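Local coordinates for lytic polysaccharide monooxygenase (Neurospora crassa, PDB 4QI8), which probably cleaves cellulose chains oxidatively at a copper centre, drawing on a reductant and oxygen or hydrogen peroxide, at residues R22-Q27 against R41-T46; G30-V35 against F156-A161; P75-L80 against R139-G144. One frame throughout, in Å; residues are numbered along the deposited sequence.

Contact 1. Residues R22-Q27 against R41-T46; sequences RADNWQ and RCFQST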
loop_
_atom_site.group_PDB
_atom_site.type_symbol
_atom_site.label_atom_id
_atom_site.label_comp_id
_atom_site.label_asym_id
_atom_site.label_seq_id
_atom_site.Cartn_x
_atom_site.Cartn_y
_atom_site.Cartn_z
ATOM N N ARG A 22 8.350 -10.725 -3.348
ATOM C CA ARG A 22 8.024 -10.784 -4.762
ATOM C C ARG A 22 6.521 -11.000 -4.949
ATOM O O ARG A 22 5.943 -11.995 -4.505
ATOM C CB ARG A 22 8.818 -11.845 -5.524
ATOM C CG ARG A 22 8.596 -11.698 -7.038
ATOM C CD ARG A 22 9.599 -12.411 -7.886
ATOM N NE ARG A 22 9.319 -13.829 -7.920
ATOM C CZ ARG A 22 10.026 -14.703 -8.632
ATOM N NH1 ARG A 22 11.055 -14.299 -9.369
ATOM N NH2 ARG A 22 9.697 -15.991 -8.617
ATOM N N ALA A 23 5.883 -10.044 -5.606
ATOM C CA ALA A 23 4.449 -10.095 -5.820
ATOM C C ALA A 23 4.110 -11.096 -6.904
ATOM O O ALA A 23 4.891 -11.318 -7.837
ATOM C CB ALA A 23 3.938 -8.714 -6.202
ATOM N N ASP A 24 2.914 -11.663 -6.809
ATOM C CA ASP A 24 2.494 -12.678 -7.753
ATOM C C ASP A 24 2.306 -12.122 -9.166
ATOM O O ASP A 24 2.192 -12.918 -10.101
ATOM C CB ASP A 24 1.198 -13.366 -7.304
ATOM C CG ASP A 24 1.369 -14.298 -6.116
ATOM O OD1 ASP A 24 2.506 -14.723 -5.815
ATOM O OD2 ASP A 24 0.326 -14.617 -5.496
ATOM N N ASN A 25 2.262 -10.792 -9.327
ATOM C CA ASN A 25 2.181 -10.164 -10.656
ATOM C C ASN A 25 3.551 -9.840 -11.266
ATOM O O ASN A 25 3.645 -9.057 -12.211
ATOM C CB ASN A 25 1.302 -8.906 -10.638
ATOM C CG ASN A 25 1.951 -7.721 -9.938
ATOM O OD1 ASN A 25 2.882 -7.875 -9.141
ATOM N ND2 ASN A 25 1.459 -6.531 -10.247
ATOM N N TRP A 26 4.607 -10.466 -10.759
ATOM C CA TRP A 26 5.938 -10.115 -11.223
ATOM C C TRP A 26 6.158 -10.404 -12.709
ATOM O O TRP A 26 7.022 -9.777 -13.312
ATOM C CB TRP A 26 7.018 -10.773 -10.356
ATOM C CG TRP A 26 7.166 -12.245 -10.551
ATOM C CD1 TRP A 26 6.420 -13.232 -9.979
ATOM C CD2 TRP A 26 8.132 -12.897 -11.379
ATOM N NE1 TRP A 26 6.858 -14.467 -10.407
ATOM C CE2 TRP A 26 7.908 -14.286 -11.268
ATOM C CE3 TRP A 26 9.154 -12.440 -12.207
ATOM C CZ2 TRP A 26 8.692 -15.223 -11.936
ATOM C CZ3 TRP A 26 9.921 -13.366 -12.876
ATOM C CH2 TRP A 26 9.680 -14.742 -12.747
ATOM N N GLN A 27 5.400 -11.327 -13.293
ATOM C CA GLN A 27 5.511 -11.599 -14.728
ATOM C C GLN A 27 4.484 -10.838 -15.567
ATOM O O GLN A 27 4.824 -10.357 -16.639
ATOM C CB GLN A 27 5.382 -13.094 -15.017
ATOM C CG GLN A 27 6.439 -13.911 -14.330
ATOM C CD GLN A 27 6.503 -15.328 -14.861
ATOM O OE1 GLN A 27 5.660 -16.164 -14.543
ATOM N NE2 GLN A 27 7.510 -15.607 -15.682
ATOM N N ARG A 41 -3.467 -8.650 0.482
ATOM C CA ARG A 41 -2.570 -8.165 1.521
ATOM C C ARG A 41 -1.213 -7.743 0.937
ATOM O O ARG A 41 -0.905 -6.569 0.881
ATOM C CB ARG A 41 -2.423 -9.238 2.632
ATOM C CG ARG A 41 -1.519 -8.808 3.768
ATOM C CD ARG A 41 -1.416 -9.842 4.898
ATOM N NE ARG A 41 -1.134 -11.183 4.392
ATOM C CZ ARG A 41 -1.981 -12.214 4.288
ATOM N NH1 ARG A 41 -3.267 -12.167 4.672
ATOM N NH2 ARG A 41 -1.518 -13.368 3.799
ATOM N N CYS A 42 -0.447 -8.716 0.455
ATOM C CA CYS A 42 0.886 -8.482 -0.114
ATOM C C CYS A 42 1.056 -9.134 -1.494
ATOM O O CYS A 42 2.184 -9.332 -1.941
ATOM C CB CYS A 42 2.014 -8.939 0.841
ATOM S SG CYS A 42 2.047 -7.982 2.363
ATOM N N PHE A 43 -0.054 -9.437 -2.148
ATOM C CA PHE A 43 -0.047 -10.051 -3.480
ATOM C C PHE A 43 0.736 -11.370 -3.497
ATOM O O PHE A 43 1.442 -11.669 -4.464
ATOM C CB PHE A 43 0.479 -9.068 -4.562
ATOM C CG PHE A 43 -0.205 -9.186 -5.927
ATOM C CD1 PHE A 43 -0.803 -10.369 -6.357
ATOM C CD2 PHE A 43 -0.235 -8.086 -6.781
ATOM C CE1 PHE A 43 -1.425 -10.444 -7.590
ATOM C CE2 PHE A 43 -0.855 -8.165 -8.012
ATOM C CZ PHE A 43 -1.460 -9.335 -8.411
ATOM N N GLN A 44 0.578 -12.176 -2.447
ATOM C CA GLN A 44 1.208 -13.492 -2.409
ATOM C C GLN A 44 0.224 -14.543 -1.936
ATOM O O GLN A 44 -0.139 -14.589 -0.764
ATOM C CB GLN A 44 2.420 -13.512 -1.486
ATOM C CG GLN A 44 3.580 -12.648 -1.933
ATOM C CD GLN A 44 4.817 -12.902 -1.089
ATOM O OE1 GLN A 44 4.716 -13.129 0.124
ATOM N NE2 GLN A 44 5.992 -12.881 -1.721
ATOM N N SER A 45 -0.180 -15.436 -2.830
ATOM C CA SER A 45 -0.975 -16.575 -2.391
ATOM C C SER A 45 -0.143 -17.534 -1.538
ATOM O O SER A 45 -0.671 -18.185 -0.640
ATOM C CB SER A 45 -1.555 -17.337 -3.570
ATOM O OG SER A 45 -2.382 -16.511 -4.354
ATOM N N THR A 46 1.142 -17.651 -1.866
ATOM C CA THR A 46 2.107 -18.409 -1.071
ATOM C C THR A 46 3.096 -17.383 -0.532
ATOM O O THR A 46 3.798 -16.747 -1.305
ATOM C CB THR A 46 2.866 -19.480 -1.927
ATOM O OG1 THR A 46 1.938 -20.422 -2.476
ATOM C CG2 THR A 46 3.908 -20.228 -1.102
HETATM O O HOH W 1 2.401 -16.879 -4.266
#
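F43 presents its ring to a turn made by A23, D24 and N25. The backbone N of N25 lies over one face, 4.0 Å above the ring plane. The N25 side chain runs across the far end of the phenyl at about a right angle, with its CG 3.4 Å from F43 CE2 and its amide plane 31° from the ring. Its ND2 bonds to the carbonyl of G30. A23 is small enough to bring its CB within 3.8 Å of F43 CB.

Stronger polar bonds lie beside this ring packing. D24 N donates to F43 O (2.8 Å), the donor nearly in line with the carbonyl bond. With CG anti to its carbonyl carbon (chi1 -72°), D24 reaches segment 41-46 and receives S45 N on the syn side of OD2 at 2.8 Å; Q39 also donates to this oxygen. A water links D24 OD1 to T46 N. Q44, its chain extended beyond CG, sends NE2 to R22 O at 2.9 Å, meeting that oxygen from above the carbonyl plane.

F43, with positive phi, is the first residue to leave helical geometry after helix 39-42; A23-W26 forms a type I beta turn. This joins the loop after strand 3-8 to that helix end beside the AA9 copper site, the nearest atom of the N25 side chain lying about 9 Å from the metal.

Contact 2. Residues G30-V35 against F156-A161; sequences GFVDNV and FYISCA. With NO3 (nitrate ion), chain D.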
loop_
_atom_site.group_PDB
_atom_site.type_symbol
_atom_site.label_atom_id
_atom_site.label_comp_id
_atom_site.label_asym_id
_atom_site.label_seq_id
_atom_site.Cartn_x
_atom_site.Cartn_y
_atom_site.Cartn_z
ATOM N N GLY A 30 -0.103 -7.594 -13.643
ATOM C CA GLY A 30 -1.537 -7.486 -13.479
ATOM C C GLY A 30 -1.977 -7.148 -12.071
ATOM O O GLY A 30 -1.180 -6.745 -11.225
ATOM N N PHE A 31 -3.275 -7.299 -11.836
ATOM C CA PHE A 31 -3.902 -6.821 -10.620
ATOM C C PHE A 31 -4.576 -7.927 -9.824
ATOM O O PHE A 31 -4.721 -9.066 -10.279
ATOM C CB PHE A 31 -4.909 -5.691 -10.950
ATOM C CG PHE A 31 -5.939 -6.040 -11.996
ATOM C CD1 PHE A 31 -7.130 -6.640 -11.640
ATOM C CD2 PHE A 31 -5.734 -5.742 -13.337
ATOM C CE1 PHE A 31 -8.099 -6.923 -12.584
ATOM C CE2 PHE A 31 -6.705 -6.047 -14.291
ATOM C CZ PHE A 31 -7.887 -6.638 -13.908
ATOM N N VAL A 32 -4.946 -7.551 -8.607
ATOM C CA VAL A 32 -5.893 -8.265 -7.757
ATOM C C VAL A 32 -7.250 -7.581 -7.913
ATOM O O VAL A 32 -7.319 -6.361 -7.832
ATOM C CB VAL A 32 -5.452 -8.171 -6.272
ATOM C CG1 VAL A 32 -6.492 -8.762 -5.327
ATOM C CG2 VAL A 32 -4.092 -8.826 -6.059
ATOM N N ASP A 33 -8.321 -8.344 -8.153
ATOM C CA ASP A 33 -9.657 -7.751 -8.175
ATOM C C ASP A 33 -10.566 -8.383 -7.132
ATOM O O ASP A 33 -11.758 -8.087 -7.101
ATOM C CB ASP A 33 -10.290 -7.766 -9.576
ATOM C CG ASP A 33 -10.488 -9.157 -10.130
ATOM O OD1 ASP A 33 -10.408 -10.132 -9.352
ATOM O OD2 ASP A 33 -10.742 -9.272 -11.361
ATOM N N ASN A 34 -9.988 -9.196 -6.247
ATOM C CA ASN A 34 -10.706 -9.930 -5.224
ATOM C C ASN A 34 -10.310 -9.395 -3.844
ATOM O O ASN A 34 -9.255 -9.761 -3.314
ATOM C CB ASN A 34 -10.322 -11.403 -5.329
ATOM C CG ASN A 34 -11.144 -12.282 -4.422
ATOM O OD1 ASN A 34 -11.932 -11.789 -3.603
ATOM N ND2 ASN A 34 -10.981 -13.587 -4.566
ATOM N N VAL A 35 -11.145 -8.555 -3.239
ATOM C CA VAL A 35 -10.806 -8.009 -1.931
ATOM C C VAL A 35 -10.814 -9.084 -0.830
ATOM O O VAL A 35 -10.333 -8.842 0.276
ATOM C CB VAL A 35 -11.736 -6.855 -1.525
ATOM C CG1 VAL A 35 -11.557 -5.676 -2.473
ATOM C CG2 VAL A 35 -13.191 -7.316 -1.453
ATOM N N PHE A 156 -6.423 -3.640 -8.129
ATOM C CA PHE A 156 -5.451 -3.369 -7.069
ATOM C C PHE A 156 -4.058 -3.857 -7.476
ATOM O O PHE A 156 -3.865 -5.038 -7.791
ATOM C CB PHE A 156 -5.859 -4.055 -5.758
ATOM C CG PHE A 156 -7.156 -3.563 -5.169
ATOM C CD1 PHE A 156 -8.379 -4.028 -5.630
ATOM C CD2 PHE A 156 -7.142 -2.669 -4.113
ATOM C CE1 PHE A 156 -9.559 -3.584 -5.061
ATOM C CE2 PHE A 156 -8.319 -2.234 -3.541
ATOM C CZ PHE A 156 -9.527 -2.693 -4.022
ATOM N N TYR A 157 -3.093 -2.942 -7.450
ATOM C CA TYR A 157 -1.694 -3.237 -7.770
ATOM C C TYR A 157 -0.919 -3.068 -6.461
ATOM O O TYR A 157 -0.868 -1.976 -5.915
ATOM C CB TYR A 157 -1.187 -2.280 -8.862
ATOM C CG TYR A 157 -1.977 -2.393 -10.146
ATOM C CD1 TYR A 157 -1.613 -3.325 -11.122
ATOM C CD2 TYR A 157 -3.086 -1.583 -10.394
ATOM C CE1 TYR A 157 -2.329 -3.450 -12.295
ATOM C CE2 TYR A 157 -3.803 -1.700 -11.574
ATOM C CZ TYR A 157 -3.421 -2.637 -12.519
ATOM O OH TYR A 157 -4.108 -2.794 -13.701
ATOM N N ILE A 158 -0.364 -4.164 -5.945
ATOM C CA ILE A 158 0.068 -4.270 -4.549
ATOM C C ILE A 158 1.464 -4.866 -4.429
ATOM O O ILE A 158 1.814 -5.773 -5.194
ATOM C CB ILE A 158 -0.924 -5.171 -3.766
ATOM C CG1 ILE A 158 -2.298 -4.504 -3.681
ATOM C CG2 ILE A 158 -0.406 -5.518 -2.369
ATOM C CD1 ILE A 158 -3.427 -5.492 -3.391
ATOM N N SER A 159 2.226 -4.409 -3.435
ATOM C CA SER A 159 3.338 -5.202 -2.917
ATOM C C SER A 159 3.592 -4.800 -1.473
ATOM O O SER A 159 3.021 -3.831 -0.976
ATOM C CB SER A 159 4.614 -5.012 -3.751
ATOM O OG SER A 159 5.142 -3.721 -3.519
ATOM N N CYS A 160 4.492 -5.541 -0.821
ATOM C CA CYS A 160 4.900 -5.254 0.548
ATOM C C CYS A 160 6.407 -5.309 0.723
ATOM O O CYS A 160 7.048 -6.278 0.335
ATOM C CB CYS A 160 4.304 -6.261 1.523
ATOM S SG CYS A 160 2.521 -6.140 1.661
ATOM N N ALA A 161 6.936 -4.265 1.354
ATOM C CA ALA A 161 8.352 -4.151 1.674
ATOM C C ALA A 161 8.641 -4.522 3.121
ATOM O O ALA A 161 7.811 -4.315 4.003
ATOM C CB ALA A 161 8.832 -2.738 1.401
HETATM N N NO3 D . -4.618 -9.249 -15.033
HETATM O O1 NO3 D . -5.019 -10.388 -15.637
HETATM O O2 NO3 D . -4.812 -8.965 -13.731
HETATM O O3 NO3 D . -3.968 -8.352 -15.792
#
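V32 and F156 form an isolated antiparallel bridge, a hydrogen-bonded pair whose two backbone bonds run from V32 N to F156 O and from F156 N to V32 O, both 2.9 Å. Each donor lies in the carbonyl plane of its acceptor, so a loop without strand structure of its own is held like a short edge strand.

The aromatic contact is made by F31 and Y157. F31 CG sits between its backbone N and carbonyl carbon (chi1 53°), which carries the ring past the tyrosine and leaves CB over the Y157 face, 3.9 Å from its centroid, as a CH-pi contact. The phenyl then turns an edge toward that face in an offset edge-to-face pair, centroids 5.9 Å apart and planes at 72°. Tyrosine suits this place because its ring packs while its OH remains polar: it bonds to Q155 and belongs to the copper site with H1 and H72.

Apolar side chains pack beside the bridge. V35 CG1 meets F156 CE1 at 3.9 Å, and V32 faces F156 CB to CB and touches I158 CD1 through CG2 at 4.3 Å; branched side chains give these compact, water-excluding surfaces.

A nitrate ion, probably from the crystallisation liquor, takes a bond from F31 N to its O2 (3.0 Å), and that same oxygen lies over the face of the F31 ring.

The loop 30-35 thus borders strand 155-166, with I40 of helix 39-42 packed on V32, F156 and I158, strand 134-144 alongside on the sheet, and F4 of strand 3-8 against Y157.

Contact 3. Residues P75-L80 against R139-G144; sequences PMQFYL and RAEHIG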
loop_
_atom_site.group_PDB
_atom_site.type_symbol
_atom_site.label_atom_id
_atom_site.label_comp_id
_atom_site.label_asym_id
_atom_site.label_seq_id
_atom_site.Cartn_x
_atom_site.Cartn_y
_atom_site.Cartn_z
ATOM N N PRO A 75 -6.321 6.086 -6.525
ATOM C CA PRO A 75 -5.439 6.465 -5.419
ATOM C C PRO A 75 -4.311 5.486 -5.107
ATOM O O PRO A 75 -4.499 4.269 -5.121
ATOM C CB PRO A 75 -6.392 6.483 -4.226
ATOM C CG PRO A 75 -7.367 5.406 -4.558
ATOM C CD PRO A 75 -7.605 5.555 -6.032
ATOM N N MET A 76 -3.147 6.048 -4.797
ATOM C CA MET A 76 -2.153 5.337 -4.002
ATOM C C MET A 76 -2.545 5.355 -2.532
ATOM O O MET A 76 -3.027 6.375 -2.017
ATOM C CB MET A 76 -0.780 5.996 -4.108
ATOM C CG MET A 76 -0.138 5.914 -5.461
ATOM S SD MET A 76 0.224 4.226 -6.014
ATOM C CE MET A 76 1.277 3.647 -4.722
ATOM N N GLN A 77 -2.284 4.250 -1.839
ATOM C CA GLN A 77 -2.435 4.187 -0.384
ATOM C C GLN A 77 -1.287 3.354 0.180
ATOM O O GLN A 77 -0.822 2.412 -0.467
ATOM C CB GLN A 77 -3.794 3.603 0.026
ATOM C CG GLN A 77 -4.945 4.151 -0.794
ATOM C CD GLN A 77 -6.330 3.939 -0.204
ATOM O OE1 GLN A 77 -7.198 4.795 -0.355
ATOM N NE2 GLN A 77 -6.551 2.804 0.444
ATOM N N PHE A 78 -0.837 3.706 1.382
ATOM C CA PHE A 78 0.234 2.980 2.062
ATOM C C PHE A 78 -0.164 2.648 3.492
ATOM O O PHE A 78 -0.763 3.472 4.190
ATOM C CB PHE A 78 1.539 3.799 2.084
ATOM C CG PHE A 78 2.151 4.021 0.726
ATOM C CD1 PHE A 78 2.954 3.048 0.144
ATOM C CD2 PHE A 78 1.923 5.200 0.028
ATOM C CE1 PHE A 78 3.514 3.252 -1.094
ATOM C CE2 PHE A 78 2.472 5.392 -1.225
ATOM C CZ PHE A 78 3.264 4.418 -1.783
ATOM N N TYR A 79 0.206 1.446 3.928
ATOM C CA TYR A 79 -0.063 0.968 5.271
ATOM C C TYR A 79 1.211 0.385 5.870
ATOM O O TYR A 79 2.054 -0.170 5.155
ATOM C CB TYR A 79 -1.099 -0.146 5.272
ATOM C CG TYR A 79 -2.513 0.189 4.851
ATOM C CD1 TYR A 79 -2.841 0.430 3.525
ATOM C CD2 TYR A 79 -3.546 0.211 5.794
ATOM C CE1 TYR A 79 -4.165 0.691 3.148
ATOM C CE2 TYR A 79 -4.857 0.447 5.423
ATOM C CZ TYR A 79 -5.161 0.693 4.113
ATOM O OH TYR A 79 -6.472 0.912 3.773
ATOM N N LEU A 80 1.306 0.468 7.194
ATOM C CA LEU A 80 2.344 -0.221 7.947
ATOM C C LEU A 80 1.745 -1.280 8.863
ATOM O O LEU A 80 0.608 -1.149 9.323
ATOM C CB LEU A 80 3.085 0.771 8.839
ATOM C CG LEU A 80 4.100 1.673 8.143
ATOM C CD1 LEU A 80 4.597 2.770 9.083
ATOM C CD2 LEU A 80 5.295 0.865 7.623
ATOM N N ARG A 139 2.987 -1.861 3.116
ATOM C CA ARG A 139 2.140 -2.273 2.008
ATOM C C ARG A 139 1.860 -1.076 1.109
ATOM O O ARG A 139 1.373 -0.045 1.571
ATOM C CB ARG A 139 0.827 -2.859 2.543
ATOM C CG ARG A 139 -0.203 -3.228 1.494
ATOM C CD ARG A 139 -1.437 -3.813 2.162
ATOM N NE ARG A 139 -2.478 -4.171 1.201
ATOM C CZ ARG A 139 -3.349 -3.317 0.687
ATOM N NH1 ARG A 139 -3.336 -2.044 1.072
ATOM N NH2 ARG A 139 -4.242 -3.732 -0.199
ATOM N N ALA A 140 2.155 -1.248 -0.180
ATOM C CA ALA A 140 1.850 -0.282 -1.229
ATOM C C ALA A 140 0.663 -0.788 -2.015
ATOM O O ALA A 140 0.626 -1.963 -2.377
ATOM C CB ALA A 140 3.035 -0.149 -2.165
ATOM N N GLU A 141 -0.282 0.098 -2.313
ATOM C CA GLU A 141 -1.318 -0.228 -3.271
ATOM C C GLU A 141 -1.664 0.966 -4.132
ATOM O O GLU A 141 -1.696 2.107 -3.668
ATOM C CB GLU A 141 -2.588 -0.782 -2.620
ATOM C CG GLU A 141 -3.502 0.256 -1.996
ATOM C CD GLU A 141 -4.672 -0.341 -1.229
ATOM O OE1 GLU A 141 -5.046 0.274 -0.206
ATOM O OE2 GLU A 141 -5.173 -1.434 -1.594
ATOM N N HIS A 142 -1.920 0.667 -5.396
ATOM C CA HIS A 142 -2.609 1.578 -6.271
ATOM C C HIS A 142 -3.942 0.939 -6.631
ATOM O O HIS A 142 -3.990 -0.251 -6.963
ATOM C CB HIS A 142 -1.836 1.854 -7.556
ATOM C CG HIS A 142 -2.462 2.952 -8.332
ATOM N ND1 HIS A 142 -3.047 2.769 -9.567
ATOM C CD2 HIS A 142 -2.694 4.237 -7.979
ATOM C CE1 HIS A 142 -3.589 3.911 -9.947
ATOM N NE2 HIS A 142 -3.397 4.811 -9.000
ATOM N N ILE A 143 -5.012 1.729 -6.592
ATOM C CA ILE A 143 -6.339 1.223 -6.928
ATOM C C ILE A 143 -6.788 1.867 -8.231
ATOM O O ILE A 143 -7.140 3.044 -8.261
ATOM C CB ILE A 143 -7.375 1.495 -5.810
ATOM C CG1 ILE A 143 -6.798 1.147 -4.431
ATOM C CG2 ILE A 143 -8.616 0.684 -6.090
ATOM C CD1 ILE A 143 -7.736 1.447 -3.256
ATOM N N GLY A 144 -6.754 1.103 -9.320
ATOM C CA GLY A 144 -7.182 1.596 -10.616
ATOM C C GLY A 144 -8.688 1.527 -10.732
ATOM O O GLY A 144 -9.273 0.444 -10.638
HETATM O O HOH W 2 -1.194 -0.085 0.902
#
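E141 OE1 is gripped by two partners: Q77 NE2 donates to it at 3.0 Å, from 39° above the carboxylate plane, and the hydroxyl of Y185 bonds to it as well. Q77 and E141 lie side by side, and N206 holds the Q77 amide oxygen. The edge of the Y79 ring comes up to E141 OE1, with CE1 3.5 Å away. E141 CG sits between its backbone N and carbonyl carbon (chi1 79°), so the extended chain reaches toward Q77, while OE2 forms a salt bridge with R139 NH2 (2.8 Å). R139 also presents NH1 to Y79 CD1 at 3.5 Å. A leucine here would probably leave the buried R139 guanidinium without its counter-charge and the Q77 amide less firmly fixed.

On the opposite face of the sheet, M76 folds back through a bent chain so that SD lies 3.5 Å from H142 CB and meets its ring obliquely, 4.4 Å from the centroid, while H142 ND1 pairs with Y2 OH. A140 is small enough to take F78 CE1 at 3.6 Å from its CB. A water bridges Q77 O and R139 O.

The strands run antiparallel (156°), with hydrogen-bonded pairs at Q77-E141 and Y79-R139. This belongs to the beta-sandwich of AA9: M76 and F78 face F123 of the other sheet, while a polar network fills the side carrying Q77, R139 and E141.

In the fold
From the N terminus, strand 3-8 leads into a long loop that holds R22-Q27 and then G30-V35 before helix 39-42. Contact 1 closes this loop locally, with only 13 residues between its segments. Contact 2 reaches from the same loop over 120 residues to strand 155-166, so the two cross in sequence. The C42-C160 disulfide joins them covalently, and N25 reaches G30. Contact 3 is nested inside the loop closed by contact 2, pairing strand 76-82 with strand 134-144. Strands 134-144 and 155-166 are sheet neighbours, bonded backbone to backbone at Y157-H142 and S159-A140. Together the contacts tie the loops near the copper to the middle of the larger sheet.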